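Local coordinates for protein dihydrolipoyl dehydrogenase (Elizabethkingia anophelis NUHP1, PDB 6UZI) that probably catalyses, with bound FAD, the NAD(+)-dependent reoxidation of dihydrolipoyl groups carried on lysines of partner proteins, at residues 182-188 with 270-276; 93-97 with 175-179; 125-129 with 313-317; 118-122 with 132-136. All coordinates share one frame; numbering follows the deposited sequence.

Contact 1 of 4, residues 182-188 with 270-276; sequences PKHLIVI and VEGDYCL
Asp273 spreads its carboxylate across the start of strand 184-188 and the residue before it, one oxygen to each of two successive amides. Asp273 OD1 accepts from Lys183 N at 2.9 Å, and Asp273 OD2 from His184 N at 2.8 Å, with the latter donor 35° out of the carboxylate plane. With chi1 at 59°, CG lies between the backbone N and the carbonyl carbon of Asp273, which turns both oxygens toward residues 183 and 184. From here strands 184-188 and 274-277 run parallel in the five-stranded sheet of the predicted NAD-binding Rossmann domain; Ile186 N to Tyr274 O (2.9 Å), Leu276 N to Ile186 O and Ile188 N to Leu276 O link them. On one face Ile186 CD1 reaches back to Val270 CG1 at 3.6 Å, and Ile188 CG1 packs on Cys275 SG; Val258 of strand 255-261 lies against both isoleucines. On the other, Leu185 CD1 meets Tyr274 CB. Pro182 CB rests 3.5 Å from Tyr274 CD2, while the phenol OH bonds to Glu180 and the ring receives Arg168 in a cation-pi contact.

Contact 2 of 4, residues 93-97 with 175-179; sequences ISRKN and ALNLK
Lys96 NZ is gripped by two carbonyl oxygens of successive residues, Asn177 OD1 at 2.9 Å and, for the same NZ, Leu176 O at 3.0 Å. In both bonds the nitrogen stands above the carbonyl plane, 45° out of it at Asn177 and 50° at Leu176, so neither oxygen is met on a lone pair. The lysine starts with CG anti to the backbone N (chi1 168°), then bends at chi2 and chi3; the bends carry Lys96 CE to within 3.7 Å of Leu176 O and bring NZ within reach of both acceptors. Both oxygens would be expected to stabilise its positive charge. One helical turn earlier Ile93 fills in beside it: Ile93 CD1 packs 3.5 Å from Leu176 O, CG2 lies against Asn177 OD1, and CG1 approaches Leu178 O. The oxygens belong to a type I turn from Ala175 to Leu178, two of them main-chain and one the amide of Asn177. The contact joins helix 89-113 to the loop after helix 172-175; Pro57 of helix 55-73 packs on both Lys96 and Leu176, Leu197 and Tyr201 of helix 192-203 touch the turn, and Arg95 bonds to Ala397 O of the second subunit.

Contact 3 of 4, residues 125-129 with 313-317; sequences FESAT and VPNIY
Asn315 reaches across to the loop at Ala128 and gives its amide to the backbone there. From CB, chi1 of 63° sets CG between the backbone N and the carbonyl carbon, and the group heads for the 125-129 loop. Asn315 CG comes within 3.8 Å of Ala128 O. Of the two branches, Asn315 OD1 lies 4.0 Å from Ala128 CB, whereas Asn315 ND2 donates to Ala128 O at 2.8 Å. This bond is fairly straight, with an angle of 160° at the hydrogen; the acceptor lies almost in the amide plane of Asn315, while the donor is tilted 30° from the carbonyl plane of Ala128. ND2 also donates to Lys146 O, so two backbone carbonyls fix the rotation of the amide. Apolar contacts flank the bond. Ala128 CB meets Val313 CG1 at 3.8 Å, and Ile316 CD1 packs 4.0 Å from Phe125 CE2, the two side chains approaching from opposite directions. Ala293 of helix 290-293 touches both Phe125 and Ile316. The loop is shaped by an ST turn, in which Ser127 OG accepts from Thr129 N at 3.1 Å. Facing it, a type I turn from Val313 to Ile316 leads into strand 316-318, the edge strand of the parallel sheet in the FAD-binding Rossmann domain, here fastened to the hairpin loop between strands 122-125 and 130-134.

Contact 4 of 4, residues 118-122 with 132-136; sequences VLQGV and KVTKA. With FAD (flavin-adenine dinucleotide), chain E.
Val133 CG1 is anti to the backbone N (chi1 -178°), which lays this methyl against residues 120 and 121, with Val133 CG1 4.1 Å from Gly121 CA and close to Gln120 O. The other methyl, Val133 CG2, packs on Leu119 CD1 at 4.2 Å. Beside them Val122 and Thr134 form an antiparallel hydrogen-bonded pair, Val122 N to Thr134 O at 3.0 Å and Thr134 N to Val122 O at the same length. Here the chain passes from strand 117-120, on the edge of the parallel Rossmann sheet beside strand 37-41, into the small mixed sheet that holds 122-125 and 130-134. Gly121 makes that passage with a positive phi of 152°. A water donates to Val122 O and also bonds to Thr134 OG1. The adenine of FAD lies close: Gly121 O is 3.4 Å from FAD C2A, and Val122 CG1 sits 3.8 Å from FAD N6A, while neighbouring Gly123 N bonds to the cofactor.

How the contacts relate
Contacts 1 and 2 are buried and touch each other, Leu276 packing on Ala175 and Tyr274 on Leu178, so segment 175-179 links the predicted NAD-binding sheet to helix 89-113. Contacts 3 and 4 are only partly buried and share the small sheet of strands 122-125 and 130-134: contact 4 pairs its strands next to the FAD adenine, and contact 3 ties its hairpin loop to strand 316-318. The centres of each pair lie about 18 Å apart, against about 45 Å between those of contacts 1 and 3. Main-chain pairing dominates contacts 1 and 4, parallel in the first and antiparallel in the second. In contact 2 a lysine nitrogen takes a backbone and a side-chain oxygen of a turn; in contact 3 an amide nitrogen takes one backbone oxygen across the contact.

Contact 1 of 4, residues 182-188 with 270-276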
loop_
_atom_site.group_PDB
_atom_site.type_symbol
_atom_site.label_atom_id
_atom_site.label_comp_id
_atom_site.label_asym_id
_atom_site.label_seq_id
_atom_site.Cartn_x
_atom_site.Cartn_y
_atom_site.Cartn_z
ATOM N N PRO A 182 19.651 -11.626 -20.048
ATOM C CA PRO A 182 19.650 -11.593 -21.518
ATOM C C PRO A 182 20.205 -10.285 -22.058
ATOM O O PRO A 182 20.014 -9.216 -21.474
ATOM C CB PRO A 182 18.167 -11.749 -21.874
ATOM C CG PRO A 182 17.568 -12.420 -20.689
ATOM C CD PRO A 182 18.310 -11.874 -19.501
ATOM N N LYS A 183 20.899 -10.374 -23.194
ATOM C CA LYS A 183 21.310 -9.156 -23.879
ATOM C C LYS A 183 20.114 -8.487 -24.542
ATOM O O LYS A 183 19.901 -7.279 -24.388
ATOM C CB LYS A 183 22.406 -9.462 -24.893
ATOM C CG LYS A 183 23.655 -10.024 -24.254
ATOM C CD LYS A 183 24.815 -10.152 -25.241
ATOM C CE LYS A 183 24.572 -11.221 -26.291
ATOM N NZ LYS A 183 25.847 -11.579 -26.975
ATOM N N HIS A 184 19.287 -9.269 -25.233
ATOM C CA HIS A 184 18.071 -8.748 -25.849
ATOM C C HIS A 184 16.970 -9.788 -25.684
ATOM O O HIS A 184 16.990 -10.828 -26.348
ATOM C CB HIS A 184 18.299 -8.421 -27.325
ATOM C CG HIS A 184 17.133 -7.745 -27.976
ATOM N ND1 HIS A 184 17.116 -7.409 -29.313
ATOM C CD2 HIS A 184 15.952 -7.320 -27.469
ATOM C CE1 HIS A 184 15.975 -6.814 -29.604
ATOM N NE2 HIS A 184 15.249 -6.749 -28.502
ATOM N N LEU A 185 16.008 -9.505 -24.809
ATOM C CA LEU A 185 14.884 -10.400 -24.567
ATOM C C LEU A 185 13.714 -9.968 -25.440
ATOM O O LEU A 185 13.287 -8.810 -25.386
ATOM C CB LEU A 185 14.472 -10.390 -23.095
ATOM C CG LEU A 185 13.216 -11.195 -22.724
ATOM C CD1 LEU A 185 13.454 -12.687 -22.934
ATOM C CD2 LEU A 185 12.762 -10.915 -21.295
ATOM N N ILE A 186 13.212 -10.889 -26.256
ATOM C CA ILE A 186 12.016 -10.668 -27.059
ATOM C C ILE A 186 10.833 -11.304 -26.341
ATOM O O ILE A 186 10.925 -12.444 -25.876
ATOM C CB ILE A 186 12.173 -11.244 -28.477
ATOM C CG1 ILE A 186 13.397 -10.654 -29.169
ATOM C CG2 ILE A 186 10.943 -10.927 -29.328
ATOM C CD1 ILE A 186 13.673 -11.297 -30.504
ATOM N N VAL A 187 9.734 -10.564 -26.215
ATOM C CA VAL A 187 8.510 -11.082 -25.619
ATOM C C VAL A 187 7.467 -11.176 -26.727
ATOM O O VAL A 187 7.159 -10.176 -27.388
ATOM C CB VAL A 187 8.016 -10.201 -24.459
ATOM C CG1 VAL A 187 6.712 -10.742 -23.899
ATOM C CG2 VAL A 187 9.057 -10.118 -23.374
ATOM N N ILE A 188 6.966 -12.389 -26.961
ATOM C CA ILE A 188 5.925 -12.676 -27.949
ATOM C C ILE A 188 4.587 -12.774 -27.229
ATOM O O ILE A 188 4.421 -13.623 -26.345
ATOM C CB ILE A 188 6.202 -13.980 -28.718
ATOM C CG1 ILE A 188 7.610 -14.020 -29.323
ATOM C CG2 ILE A 188 5.151 -14.179 -29.797
ATOM C CD1 ILE A 188 7.887 -12.912 -30.285
ATOM N N VAL A 270 12.860 -9.355 -35.823
ATOM C CA VAL A 270 13.435 -9.017 -34.522
ATOM C C VAL A 270 14.355 -10.152 -34.094
ATOM O O VAL A 270 13.965 -11.324 -34.132
ATOM C CB VAL A 270 12.363 -8.768 -33.439
ATOM C CG1 VAL A 270 13.003 -8.146 -32.218
ATOM C CG2 VAL A 270 11.258 -7.875 -33.947
ATOM N N GLU A 271 15.560 -9.804 -33.662
ATOM C CA GLU A 271 16.548 -10.779 -33.234
ATOM C C GLU A 271 16.920 -10.513 -31.785
ATOM O O GLU A 271 17.105 -9.363 -31.382
ATOM C CB GLU A 271 17.800 -10.720 -34.120
ATOM C CG GLU A 271 17.655 -11.445 -35.454
ATOM C CD GLU A 271 18.955 -11.499 -36.234
ATOM O OE1 GLU A 271 19.728 -10.520 -36.167
ATOM O OE2 GLU A 271 19.198 -12.514 -36.926
ATOM N N GLY A 272 17.008 -11.584 -31.004
ATOM C CA GLY A 272 17.470 -11.508 -29.635
ATOM C C GLY A 272 18.185 -12.793 -29.281
ATOM O O GLY A 272 18.283 -13.718 -30.091
ATOM N N ASP A 273 18.729 -12.829 -28.066
ATOM C CA ASP A 273 19.356 -14.039 -27.562
ATOM C C ASP A 273 18.434 -14.841 -26.648
ATOM O O ASP A 273 18.800 -15.955 -26.249
ATOM C CB ASP A 273 20.663 -13.698 -26.841
ATOM C CG ASP A 273 20.457 -12.757 -25.679
ATOM O OD1 ASP A 273 21.274 -12.794 -24.734
ATOM O OD2 ASP A 273 19.472 -11.990 -25.710
ATOM N N TYR A 274 17.267 -14.295 -26.296
ATOM C CA TYR A 274 16.250 -15.018 -25.542
ATOM C C TYR A 274 14.875 -14.571 -26.016
ATOM O O TYR A 274 14.650 -13.380 -26.245
ATOM C CB TYR A 274 16.376 -14.781 -24.031
ATOM C CG TYR A 274 17.507 -15.535 -23.400
ATOM C CD1 TYR A 274 17.344 -16.852 -22.986
ATOM C CD2 TYR A 274 18.748 -14.942 -23.231
ATOM C CE1 TYR A 274 18.395 -17.565 -22.414
ATOM C CE2 TYR A 274 19.802 -15.644 -22.660
ATOM C CZ TYR A 274 19.619 -16.953 -22.256
ATOM O OH TYR A 274 20.662 -17.650 -21.693
ATOM N N CYS A 275 13.954 -15.525 -26.147
ATOM C CA CYS A 275 12.583 -15.236 -26.557
ATOM C C CYS A 275 11.598 -15.885 -25.594
ATOM O O CYS A 275 11.583 -17.113 -25.447
ATOM C CB CYS A 275 12.316 -15.712 -27.982
ATOM S SG CYS A 275 10.599 -15.423 -28.444
ATOM N N LEU A 276 10.762 -15.061 -24.963
ATOM C CA LEU A 276 9.750 -15.494 -24.003
ATOM C C LEU A 276 8.366 -15.404 -24.641
ATOM O O LEU A 276 7.955 -14.331 -25.099
ATOM C CB LEU A 276 9.820 -14.646 -22.731
ATOM C CG LEU A 276 8.653 -14.631 -21.738
ATOM C CD1 LEU A 276 8.428 -15.979 -21.080
ATOM C CD2 LEU A 276 8.918 -13.564 -20.683
#

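Contact 2 of 4, residues 93-97 with 175-179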
loop_
_atom_site.group_PDB
_atom_site.type_symbol
_atom_site.label_atom_id
_atom_site.label_comp_id
_atom_site.label_asym_id
_atom_site.label_seq_id
_atom_site.Cartn_x
_atom_site.Cartn_y
_atom_site.Cartn_z
ATOM N N ILE A 93 18.225 -15.907 -8.463
ATOM C CA ILE A 93 17.383 -17.072 -8.698
ATOM C C ILE A 93 17.365 -17.959 -7.461
ATOM O O ILE A 93 16.304 -18.424 -7.024
ATOM C CB ILE A 93 17.871 -17.845 -9.940
ATOM C CG1 ILE A 93 18.035 -16.907 -11.141
ATOM C CG2 ILE A 93 16.892 -18.939 -10.286
ATOM C CD1 ILE A 93 16.749 -16.297 -11.640
ATOM N N SER A 94 18.532 -18.150 -6.844
ATOM C CA SER A 94 18.608 -19.000 -5.664
ATOM C C SER A 94 17.738 -18.462 -4.541
ATOM O O SER A 94 16.999 -19.226 -3.909
ATOM C CB SER A 94 20.056 -19.133 -5.199
ATOM O OG SER A 94 20.124 -19.857 -3.985
ATOM N N ARG A 95 17.786 -17.148 -4.292
ATOM C CA ARG A 95 16.962 -16.588 -3.227
ATOM C C ARG A 95 15.488 -16.775 -3.537
ATOM O O ARG A 95 14.704 -17.148 -2.659
ATOM C CB ARG A 95 17.269 -15.108 -3.013
ATOM C CG ARG A 95 16.449 -14.511 -1.876
ATOM C CD ARG A 95 16.483 -12.996 -1.817
ATOM N NE ARG A 95 15.529 -12.362 -2.728
ATOM C CZ ARG A 95 14.242 -12.178 -2.449
ATOM N NH1 ARG A 95 13.755 -12.613 -1.302
ATOM N NH2 ARG A 95 13.438 -11.581 -3.318
ATOM N N LYS A 96 15.101 -16.553 -4.795
ATOM C CA LYS A 96 13.732 -16.826 -5.204
ATOM C C LYS A 96 13.364 -18.282 -4.941
ATOM O O LYS A 96 12.268 -18.571 -4.454
ATOM C CB LYS A 96 13.551 -16.508 -6.686
ATOM C CG LYS A 96 12.242 -17.043 -7.239
ATOM C CD LYS A 96 12.368 -17.501 -8.674
ATOM C CE LYS A 96 13.186 -18.767 -8.761
ATOM N NZ LYS A 96 12.800 -19.592 -9.937
ATOM N N ASN A 97 14.267 -19.214 -5.262
ATOM C CA ASN A 97 13.987 -20.625 -4.999
ATOM C C ASN A 97 13.740 -20.879 -3.516
ATOM O O ASN A 97 12.838 -21.645 -3.156
ATOM C CB ASN A 97 15.138 -21.500 -5.498
ATOM C CG ASN A 97 15.192 -21.584 -7.006
ATOM O OD1 ASN A 97 14.174 -21.459 -7.684
ATOM N ND2 ASN A 97 16.386 -21.783 -7.541
ATOM N N ALA A 175 11.889 -18.851 -17.904
ATOM C CA ALA A 175 12.318 -17.463 -17.775
ATOM C C ALA A 175 12.606 -17.100 -16.325
ATOM O O ALA A 175 13.430 -16.220 -16.056
ATOM C CB ALA A 175 11.255 -16.531 -18.358
ATOM N N LEU A 176 11.926 -17.744 -15.385
ATOM C CA LEU A 176 12.190 -17.559 -13.967
ATOM C C LEU A 176 13.467 -18.252 -13.512
ATOM O O LEU A 176 13.819 -18.138 -12.335
ATOM C CB LEU A 176 10.997 -18.068 -13.158
ATOM C CG LEU A 176 9.679 -17.291 -13.288
ATOM C CD1 LEU A 176 8.534 -18.139 -12.790
ATOM C CD2 LEU A 176 9.745 -15.997 -12.488
ATOM N N ASN A 177 14.177 -18.953 -14.402
ATOM C CA ASN A 177 15.350 -19.736 -14.021
ATOM C C ASN A 177 16.540 -19.477 -14.941
ATOM O O ASN A 177 17.403 -20.343 -15.098
ATOM C CB ASN A 177 15.013 -21.227 -13.995
ATOM C CG ASN A 177 14.121 -21.612 -12.822
ATOM O OD1 ASN A 177 14.399 -21.266 -11.675
ATOM N ND2 ASN A 177 13.026 -22.304 -13.113
ATOM N N LEU A 178 16.629 -18.281 -15.522
ATOM C CA LEU A 178 17.713 -17.974 -16.451
ATOM C C LEU A 178 19.066 -18.033 -15.751
ATOM O O LEU A 178 19.199 -17.707 -14.570
ATOM C CB LEU A 178 17.529 -16.586 -17.068
ATOM C CG LEU A 178 16.339 -16.378 -18.003
ATOM C CD1 LEU A 178 16.494 -15.071 -18.729
ATOM C CD2 LEU A 178 16.166 -17.532 -18.973
ATOM N N LYS A 179 20.078 -18.467 -16.493
ATOM C CA LYS A 179 21.430 -18.545 -15.965
ATOM C C LYS A 179 22.247 -17.292 -16.273
ATOM O O LYS A 179 23.425 -17.227 -15.904
ATOM C CB LYS A 179 22.126 -19.803 -16.504
#

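Contact 3 of 4, residues 125-129 with 313-317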
loop_
_atom_site.group_PDB
_atom_site.type_symbol
_atom_site.label_atom_id
_atom_site.label_comp_id
_atom_site.label_asym_id
_atom_site.label_seq_id
_atom_site.Cartn_x
_atom_site.Cartn_y
_atom_site.Cartn_z
ATOM N N PHE A 125 -10.381 -39.703 -12.875
ATOM C CA PHE A 125 -11.680 -40.249 -12.511
ATOM C C PHE A 125 -11.831 -41.668 -13.049
ATOM O O PHE A 125 -11.536 -41.938 -14.219
ATOM C CB PHE A 125 -12.805 -39.374 -13.073
ATOM C CG PHE A 125 -13.045 -38.113 -12.307
ATOM C CD1 PHE A 125 -12.683 -36.890 -12.846
ATOM C CD2 PHE A 125 -13.646 -38.141 -11.059
ATOM C CE1 PHE A 125 -12.903 -35.716 -12.153
ATOM C CE2 PHE A 125 -13.870 -36.971 -10.354
ATOM C CZ PHE A 125 -13.498 -35.755 -10.902
ATOM N N GLU A 126 -12.278 -42.579 -12.188
ATOM C CA GLU A 126 -12.785 -43.878 -12.614
ATOM C C GLU A 126 -14.300 -43.889 -12.733
ATOM O O GLU A 126 -14.850 -44.641 -13.545
ATOM C CB GLU A 126 -12.335 -44.983 -11.651
ATOM C CG GLU A 126 -10.838 -45.240 -11.650
ATOM C CD GLU A 126 -10.374 -45.983 -12.891
ATOM O OE1 GLU A 126 -11.185 -46.732 -13.475
ATOM O OE2 GLU A 126 -9.204 -45.813 -13.293
ATOM N N SER A 127 -14.977 -43.093 -11.915
ATOM C CA SER A 127 -16.414 -42.875 -11.998
ATOM C C SER A 127 -16.710 -41.509 -11.387
ATOM O O SER A 127 -15.801 -40.703 -11.157
ATOM C CB SER A 127 -17.171 -44.004 -11.295
ATOM O OG SER A 127 -17.144 -43.821 -9.892
ATOM N N ALA A 128 -17.984 -41.245 -11.113
ATOM C CA ALA A 128 -18.322 -39.984 -10.464
ATOM C C ALA A 128 -17.938 -39.981 -9.002
ATOM O O ALA A 128 -18.065 -38.949 -8.332
ATOM C CB ALA A 128 -19.818 -39.697 -10.595
ATOM N N THR A 129 -17.443 -41.111 -8.509
ATOM C CA THR A 129 -17.184 -41.287 -7.093
ATOM C C THR A 129 -15.851 -41.959 -6.791
ATOM O O THR A 129 -15.364 -41.838 -5.660
ATOM C CB THR A 129 -18.376 -42.071 -6.506
ATOM O OG1 THR A 129 -19.320 -41.133 -5.961
ATOM C CG2 THR A 129 -17.993 -43.144 -5.481
ATOM N N VAL A 313 -22.408 -33.317 -13.630
ATOM C CA VAL A 313 -22.454 -34.364 -12.612
ATOM C C VAL A 313 -22.594 -33.688 -11.250
ATOM O O VAL A 313 -21.652 -33.020 -10.796
ATOM C CB VAL A 313 -21.210 -35.266 -12.700
ATOM C CG1 VAL A 313 -21.317 -36.446 -11.739
ATOM C CG2 VAL A 313 -21.022 -35.750 -14.153
ATOM N N PRO A 314 -23.724 -33.862 -10.555
ATOM C CA PRO A 314 -24.068 -32.947 -9.445
ATOM C C PRO A 314 -23.090 -32.941 -8.280
ATOM O O PRO A 314 -22.983 -31.919 -7.590
ATOM C CB PRO A 314 -25.447 -33.451 -8.995
ATOM C CG PRO A 314 -25.998 -34.144 -10.194
ATOM C CD PRO A 314 -24.812 -34.811 -10.839
ATOM N N ASN A 315 -22.386 -34.037 -8.025
ATOM C CA ASN A 315 -21.483 -34.115 -6.883
ATOM C C ASN A 315 -20.076 -33.644 -7.212
ATOM O O ASN A 315 -19.201 -33.696 -6.342
ATOM C CB ASN A 315 -21.416 -35.547 -6.345
ATOM C CG ASN A 315 -20.836 -36.527 -7.366
ATOM O OD1 ASN A 315 -21.360 -36.679 -8.474
ATOM N ND2 ASN A 315 -19.727 -37.166 -7.006
ATOM N N ILE A 316 -19.832 -33.223 -8.451
ATOM C CA ILE A 316 -18.518 -32.769 -8.894
ATOM C C ILE A 316 -18.591 -31.272 -9.174
ATOM O O ILE A 316 -19.466 -30.808 -9.916
ATOM C CB ILE A 316 -18.043 -33.553 -10.131
ATOM C CG1 ILE A 316 -17.924 -35.039 -9.783
ATOM C CG2 ILE A 316 -16.732 -32.999 -10.655
ATOM C CD1 ILE A 316 -17.679 -35.941 -10.962
ATOM N N TYR A 317 -17.688 -30.518 -8.557
ATOM C CA TYR A 317 -17.567 -29.080 -8.734
ATOM C C TYR A 317 -16.215 -28.747 -9.350
ATOM O O TYR A 317 -15.299 -29.570 -9.394
ATOM C CB TYR A 317 -17.720 -28.350 -7.396
ATOM C CG TYR A 317 -19.077 -28.489 -6.749
ATOM C CD1 TYR A 317 -19.469 -29.682 -6.148
ATOM C CD2 TYR A 317 -19.958 -27.414 -6.707
ATOM C CE1 TYR A 317 -20.709 -29.805 -5.546
ATOM C CE2 TYR A 317 -21.191 -27.526 -6.110
ATOM C CZ TYR A 317 -21.565 -28.719 -5.527
ATOM O OH TYR A 317 -22.802 -28.821 -4.928
#

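Contact 4 of 4, residues 118-122 with 132-136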
loop_
_atom_site.group_PDB
_atom_site.type_symbol
_atom_site.label_atom_id
_atom_site.label_comp_id
_atom_site.label_asym_id
_atom_site.label_seq_id
_atom_site.Cartn_x
_atom_site.Cartn_y
_atom_site.Cartn_z
ATOM N N VAL A 118 -2.825 -35.757 2.275
ATOM C CA VAL A 118 -2.144 -35.277 1.084
ATOM C C VAL A 118 -1.604 -36.489 0.346
ATOM O O VAL A 118 -0.813 -37.265 0.897
ATOM C CB VAL A 118 -1.027 -34.282 1.423
ATOM C CG1 VAL A 118 -0.311 -33.850 0.154
ATOM C CG2 VAL A 118 -1.607 -33.080 2.134
ATOM N N LEU A 119 -2.033 -36.648 -0.901
ATOM C CA LEU A 119 -1.588 -37.732 -1.758
ATOM C C LEU A 119 -0.831 -37.133 -2.926
ATOM O O LEU A 119 -1.310 -36.183 -3.556
ATOM C CB LEU A 119 -2.769 -38.564 -2.266
ATOM C CG LEU A 119 -3.609 -39.309 -1.228
ATOM C CD1 LEU A 119 -4.732 -40.076 -1.891
ATOM C CD2 LEU A 119 -2.723 -40.253 -0.438
ATOM N N GLN A 120 0.347 -37.684 -3.206
ATOM C CA GLN A 120 1.138 -37.273 -4.356
ATOM C C GLN A 120 0.834 -38.201 -5.520
ATOM O O GLN A 120 0.930 -39.425 -5.388
ATOM C CB GLN A 120 2.632 -37.313 -4.044
ATOM C CG GLN A 120 3.494 -37.211 -5.296
ATOM C CD GLN A 120 4.948 -36.897 -4.999
ATOM O OE1 GLN A 120 5.328 -36.681 -3.846
ATOM N NE2 GLN A 120 5.775 -36.879 -6.045
ATOM N N GLY A 121 0.464 -37.624 -6.644
ATOM C CA GLY A 121 0.192 -38.412 -7.827
ATOM C C GLY A 121 -0.816 -37.727 -8.726
ATOM O O GLY A 121 -1.360 -36.671 -8.411
ATOM N N VAL A 122 -1.032 -38.352 -9.877
ATOM C CA VAL A 122 -2.005 -37.882 -10.852
ATOM C C VAL A 122 -3.364 -38.468 -10.499
ATOM O O VAL A 122 -3.511 -39.687 -10.361
ATOM C CB VAL A 122 -1.587 -38.260 -12.281
ATOM C CG1 VAL A 122 -2.720 -37.997 -13.261
ATOM C CG2 VAL A 122 -0.358 -37.474 -12.680
ATOM N N LYS A 132 -8.602 -42.588 -9.345
ATOM C CA LYS A 132 -7.333 -43.305 -9.350
ATOM C C LYS A 132 -6.196 -42.316 -9.141
ATOM O O LYS A 132 -6.160 -41.262 -9.783
ATOM C CB LYS A 132 -7.133 -44.064 -10.662
ATOM C CG LYS A 132 -5.822 -44.844 -10.732
ATOM C CD LYS A 132 -5.350 -45.057 -12.169
ATOM C CE LYS A 132 -6.028 -46.246 -12.845
ATOM N NZ LYS A 132 -5.732 -46.291 -14.311
ATOM N N VAL A 133 -5.272 -42.661 -8.245
ATOM C CA VAL A 133 -4.116 -41.825 -7.933
ATOM C C VAL A 133 -2.866 -42.598 -8.331
ATOM O O VAL A 133 -2.487 -43.571 -7.664
ATOM C CB VAL A 133 -4.071 -41.429 -6.448
ATOM C CG1 VAL A 133 -2.877 -40.520 -6.170
ATOM C CG2 VAL A 133 -5.377 -40.766 -6.028
ATOM N N THR A 134 -2.216 -42.163 -9.406
ATOM C CA THR A 134 -1.038 -42.837 -9.934
ATOM C C THR A 134 0.223 -42.121 -9.462
ATOM O O THR A 134 0.415 -40.937 -9.755
ATOM C CB THR A 134 -1.082 -42.895 -11.459
ATOM O OG1 THR A 134 -2.357 -43.393 -11.881
ATOM C CG2 THR A 134 -0.004 -43.817 -11.972
ATOM N N LYS A 135 1.083 -42.844 -8.749
ATOM C CA LYS A 135 2.338 -42.294 -8.262
ATOM C C LYS A 135 3.368 -42.237 -9.391
ATOM O O LYS A 135 3.130 -42.696 -10.512
ATOM C CB LYS A 135 2.862 -43.129 -7.093
ATOM C CG LYS A 135 2.047 -43.025 -5.813
ATOM C CD LYS A 135 2.555 -44.008 -4.771
ATOM C CE LYS A 135 1.828 -43.854 -3.444
ATOM N NZ LYS A 135 2.205 -44.942 -2.489
ATOM N N ALA A 136 4.554 -41.715 -9.069
ATOM C CA ALA A 136 5.598 -41.542 -10.077
ATOM C C ALA A 136 6.074 -42.881 -10.626
ATOM O O ALA A 136 6.324 -43.011 -11.830
ATOM C CB ALA A 136 6.767 -40.749 -9.493
HETATM P PA FAD E . -3.108 -24.012 -10.495
HETATM O O1A FAD E . -2.366 -23.059 -9.636
HETATM O O2A FAD E . -2.846 -23.657 -11.963
HETATM O O5B FAD E . -2.504 -25.473 -10.273
HETATM C C5B FAD E . -3.431 -26.566 -10.168
HETATM C C4B FAD E . -2.655 -27.795 -9.770
HETATM O O4B FAD E . -3.340 -28.973 -10.229
HETATM C C3B FAD E . -1.219 -27.893 -10.307
HETATM O O3B FAD E . -0.316 -27.871 -9.210
HETATM C C2B FAD E . -1.173 -29.262 -11.011
HETATM O O2B FAD E . 0.049 -29.956 -10.774
HETATM C C1B FAD E . -2.372 -29.980 -10.398
HETATM N N9A FAD E . -2.963 -31.015 -11.231
HETATM C C8A FAD E . -3.445 -30.873 -12.508
HETATM N N7A FAD E . -3.982 -31.961 -13.001
HETATM C C5A FAD E . -3.843 -32.893 -11.978
HETATM C C6A FAD E . -4.215 -34.242 -11.868
HETATM N N6A FAD E . -4.873 -34.913 -12.818
HETATM N N1A FAD E . -3.914 -34.884 -10.717
HETATM C C2A FAD E . -3.287 -34.207 -9.749
HETATM N N3A FAD E . -2.894 -32.930 -9.736
HETATM C C4A FAD E . -3.205 -32.320 -10.888
HETATM N N1 FAD E . -2.252 -14.750 -10.608
HETATM C C2 FAD E . -2.491 -13.741 -9.735
HETATM O O2 FAD E . -3.581 -13.623 -9.177
HETATM N N3 FAD E . -1.490 -12.830 -9.445
HETATM C C4 FAD E . -0.210 -12.836 -9.971
HETATM O O4 FAD E . 0.606 -11.980 -9.634
HETATM C C4X FAD E . 0.036 -13.911 -10.892
HETATM N N5 FAD E . 1.224 -14.017 -11.413
HETATM C C5X FAD E . 1.466 -15.093 -12.254
HETATM C C6 FAD E . 2.749 -15.257 -12.773
HETATM C C7 FAD E . 3.066 -16.352 -13.568
HETATM C C7M FAD E . 4.469 -16.503 -14.094
HETATM C C8 FAD E . 2.076 -17.309 -13.856
HETATM C C8M FAD E . 2.400 -18.542 -14.660
HETATM C C9 FAD E . 0.789 -17.137 -13.358
HETATM C C9A FAD E . 0.477 -16.044 -12.557
HETATM N N10 FAD E . -0.800 -15.878 -11.989
HETATM C C10 FAD E . -1.050 -14.826 -11.150
HETATM C "C1'" FAD E . -1.870 -16.845 -12.256
HETATM C "C2'" FAD E . -2.026 -17.860 -11.132
HETATM O "O2'" FAD E . -0.915 -18.758 -11.097
HETATM C "C3'" FAD E . -3.335 -18.639 -11.260
HETATM O "O3'" FAD E . -4.396 -17.747 -11.572
HETATM C "C4'" FAD E . -3.687 -19.416 -9.992
HETATM O "O4'" FAD E . -2.560 -20.218 -9.635
HETATM C "C5'" FAD E . -4.938 -20.257 -10.133
HETATM O "O5'" FAD E . -4.574 -21.563 -9.650
HETATM P P FAD E . -5.597 -22.820 -9.491
HETATM O O1P FAD E . -5.853 -23.257 -8.095
HETATM O O2P FAD E . -6.881 -22.669 -10.279
HETATM O O3P FAD E . -4.684 -23.887 -10.259
HETATM O O HOH W 1 -4.439 -41.556 -12.030
#